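DNA polymerase (Pyrobaculum calidifontis, PDB 5MDN) probably catalyses template-directed DNA synthesis, adding deoxyribonucleotides from their triphosphates to a growing DNA strand with release of diphosphate. Local coordinates at residues A[592-597]-A[608-613]. Numbering follows the deposited sequence.
Sequences DYERVL and LLRDGR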
loop_
_atom_site.group_PDB
_atom_site.type_symbol
_atom_site.label_atom_id
_atom_site.label_comp_id
_atom_site.label_asym_id
_atom_site.label_seq_id
_atom_site.Cartn_x
_atom_site.Cartn_y
_atom_site.Cartn_z
ATOM N N ASP A 592 -2.555 8.198 -22.124
ATOM C CA ASP A 592 -2.332 8.739 -23.464
ATOM C C ASP A 592 -0.876 9.188 -23.524
ATOM O O ASP A 592 -0.536 10.281 -23.058
ATOM C CB ASP A 592 -3.292 9.889 -23.766
ATOM C CG ASP A 592 -3.099 10.465 -25.161
ATOM O OD1 ASP A 592 -2.370 9.851 -25.971
ATOM O OD2 ASP A 592 -3.682 11.531 -25.450
ATOM N N TYR A 593 -0.022 8.349 -24.101
ATOM C CA TYR A 593 1.406 8.627 -24.176
ATOM C C TYR A 593 1.750 9.314 -25.492
ATOM O O TYR A 593 1.289 8.896 -26.560
ATOM C CB TYR A 593 2.213 7.338 -24.044
ATOM C CG TYR A 593 2.174 6.700 -22.674
ATOM C CD1 TYR A 593 2.634 7.382 -21.554
ATOM C CD2 TYR A 593 1.695 5.408 -22.505
ATOM C CE1 TYR A 593 2.607 6.796 -20.302
ATOM C CE2 TYR A 593 1.665 4.815 -21.258
ATOM C CZ TYR A 593 2.121 5.513 -20.161
ATOM O OH TYR A 593 2.091 4.926 -18.917
ATOM N N GLU A 594 2.559 10.372 -25.407
ATOM C CA GLU A 594 3.110 10.978 -26.614
ATOM C C GLU A 594 4.134 10.056 -27.266
ATOM O O GLU A 594 4.201 9.965 -28.498
ATOM C CB GLU A 594 3.732 12.332 -26.278
ATOM C CG GLU A 594 4.204 13.124 -27.484
ATOM C CD GLU A 594 4.691 14.510 -27.108
ATOM O OE1 GLU A 594 4.499 14.911 -25.941
ATOM O OE2 GLU A 594 5.266 15.199 -27.977
ATOM N N ARG A 595 4.940 9.371 -26.457
ATOM C CA ARG A 595 5.925 8.422 -26.953
ATOM C C ARG A 595 6.175 7.367 -25.884
ATOM O O ARG A 595 6.042 7.632 -24.687
ATOM C CB ARG A 595 7.223 9.134 -27.361
ATOM C CG ARG A 595 7.894 8.538 -28.590
ATOM C CD ARG A 595 8.777 9.536 -29.335
ATOM N NE ARG A 595 8.012 10.651 -29.888
ATOM C CZ ARG A 595 8.042 11.897 -29.425
ATOM N NH1 ARG A 595 8.807 12.210 -28.390
ATOM N NH2 ARG A 595 7.306 12.833 -30.008
ATOM N N VAL A 596 6.546 6.168 -26.330
ATOM C CA VAL A 596 6.750 5.016 -25.455
ATOM C C VAL A 596 8.010 4.288 -25.899
ATOM O O VAL A 596 8.284 4.172 -27.099
ATOM C CB VAL A 596 5.539 4.052 -25.472
ATOM C CG1 VAL A 596 5.824 2.799 -24.654
ATOM C CG2 VAL A 596 4.301 4.737 -24.944
ATOM N N LEU A 597 8.779 3.802 -24.929
ATOM C CA LEU A 597 10.017 3.074 -25.184
ATOM C C LEU A 597 9.956 1.722 -24.483
ATOM O O LEU A 597 10.008 1.654 -23.251
ATOM C CB LEU A 597 11.221 3.880 -24.709
ATOM C CG LEU A 597 12.550 3.133 -24.621
ATOM C CD1 LEU A 597 13.019 2.674 -25.993
ATOM C CD2 LEU A 597 13.576 4.030 -23.966
ATOM N N LEU A 608 5.919 8.913 -22.075
ATOM C CA LEU A 608 5.864 10.367 -21.966
ATOM C C LEU A 608 4.411 10.802 -22.107
ATOM O O LEU A 608 3.813 10.649 -23.176
ATOM C CB LEU A 608 6.747 11.024 -23.026
ATOM C CG LEU A 608 6.701 12.548 -23.142
ATOM C CD1 LEU A 608 7.136 13.207 -21.844
ATOM C CD2 LEU A 608 7.570 13.016 -24.300
ATOM N N LEU A 609 3.850 11.343 -21.030
ATOM C CA LEU A 609 2.473 11.809 -21.041
ATOM C C LEU A 609 2.373 13.173 -21.720
ATOM O O LEU A 609 3.365 13.887 -21.895
ATOM C CB LEU A 609 1.917 11.887 -19.619
ATOM C CG LEU A 609 1.825 10.570 -18.845
ATOM C CD1 LEU A 609 1.578 10.833 -17.368
ATOM C CD2 LEU A 609 0.729 9.691 -19.425
ATOM N N ARG A 610 1.145 13.523 -22.114
ATOM C CA ARG A 610 0.921 14.777 -22.828
ATOM C C ARG A 610 1.315 15.989 -21.991
ATOM O O ARG A 610 1.759 17.002 -22.543
ATOM C CB ARG A 610 -0.544 14.882 -23.252
ATOM C CG ARG A 610 -1.002 13.788 -24.203
ATOM C CD ARG A 610 -0.425 13.979 -25.596
ATOM N NE ARG A 610 -0.827 12.911 -26.508
ATOM C CZ ARG A 610 -0.333 12.744 -27.731
ATOM N NH1 ARG A 610 0.586 13.580 -28.198
ATOM N NH2 ARG A 610 -0.762 11.745 -28.490
ATOM N N ASP A 611 1.163 15.910 -20.669
ATOM C CA ASP A 611 1.543 17.012 -19.795
ATOM C C ASP A 611 3.043 17.078 -19.530
ATOM O O ASP A 611 3.491 17.991 -18.828
ATOM C CB ASP A 611 0.782 16.922 -18.466
ATOM C CG ASP A 611 1.113 15.667 -17.679
ATOM O OD1 ASP A 611 1.780 14.765 -18.231
ATOM O OD2 ASP A 611 0.705 15.583 -16.502
ATOM N N GLY A 612 3.824 16.141 -20.066
ATOM C CA GLY A 612 5.264 16.150 -19.924
ATOM C C GLY A 612 5.814 15.199 -18.881
ATOM O O GLY A 612 7.032 14.980 -18.853
ATOM N N ARG A 613 4.965 14.631 -18.030
ATOM C CA ARG A 613 5.434 13.699 -17.013
ATOM C C ARG A 613 5.844 12.372 -17.639
ATOM O O ARG A 613 5.111 11.799 -18.451
ATOM C CB ARG A 613 4.349 13.462 -15.964
ATOM C CG ARG A 613 4.154 14.599 -14.980
ATOM C CD ARG A 613 3.064 14.245 -13.986
ATOM N NE ARG A 613 1.784 14.028 -14.655
ATOM C CZ ARG A 613 0.825 13.228 -14.201
ATOM N NH1 ARG A 613 0.995 12.563 -13.066
ATOM N NH2 ARG A 613 -0.307 13.096 -14.880
#
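The guanidinium of Arg-610 lies across the corner that the chain turns at Glu-594, one face overlapping the CA and CB of that residue, with Glu-594 CA 3.9 Å above the guanidinium plane. From the edge, near that plane, comes the carboxylate of Asp-592, its own plane turned 67° from the guanidinium. The salt bridge between the two is weak in geometry: Arg-610 NE stands 3.3 Å from Asp-592 OD2 and 3.5 Å from Asp-592 OD1, both weak hydrogen bonds. A bend at chi2 (-73°) folds the arginine back over the 592-594 backbone, and Arg-610 NH2 has its stronger partner in Asp-415. The carboxylate of Glu-594 is not paired with this arginine but makes a long salt bridge from OE2 to Arg-595 NH2; its extended chain runs beside Leu-608, pointing the same way, with Glu-594 OE1 4.0 Å from Leu-608 CD2.

Two backbone bonds join the segments, Glu-594 N to Leu-608 O at 2.6 Å and Leu-608 N to Arg-595 O at 2.9 Å. Residues 595-598 and 605-609 form a beta hairpin in a small antiparallel sheet, whereas strand 588-593 is an outermost strand of another sheet and pairs with strand 416-420. The contact thus sits where the chain leaves the palm sheet, which carries the YGDTDS motif of family B polymerases, for its small neighbour, away from the magnesium sites.

Tyr-593 meets Leu-609, whose CD2 approaches the ring obliquely, 3.6 Å from Tyr-593 CE1. The ring's hydroxyl is hydrogen-bonded to Asp-615, on the strand that follows the turn. That turn is type I, from Leu-609 to Gly-612, and overlapping its end, Asp-611 OD1 accepts from Arg-613 N in an Asx turn. Asp-611 OD2 receives Arg-613 NE at 2.6 Å on its syn side, while Leu-609 CD1 rests over one face of the Arg-613 guanidinium.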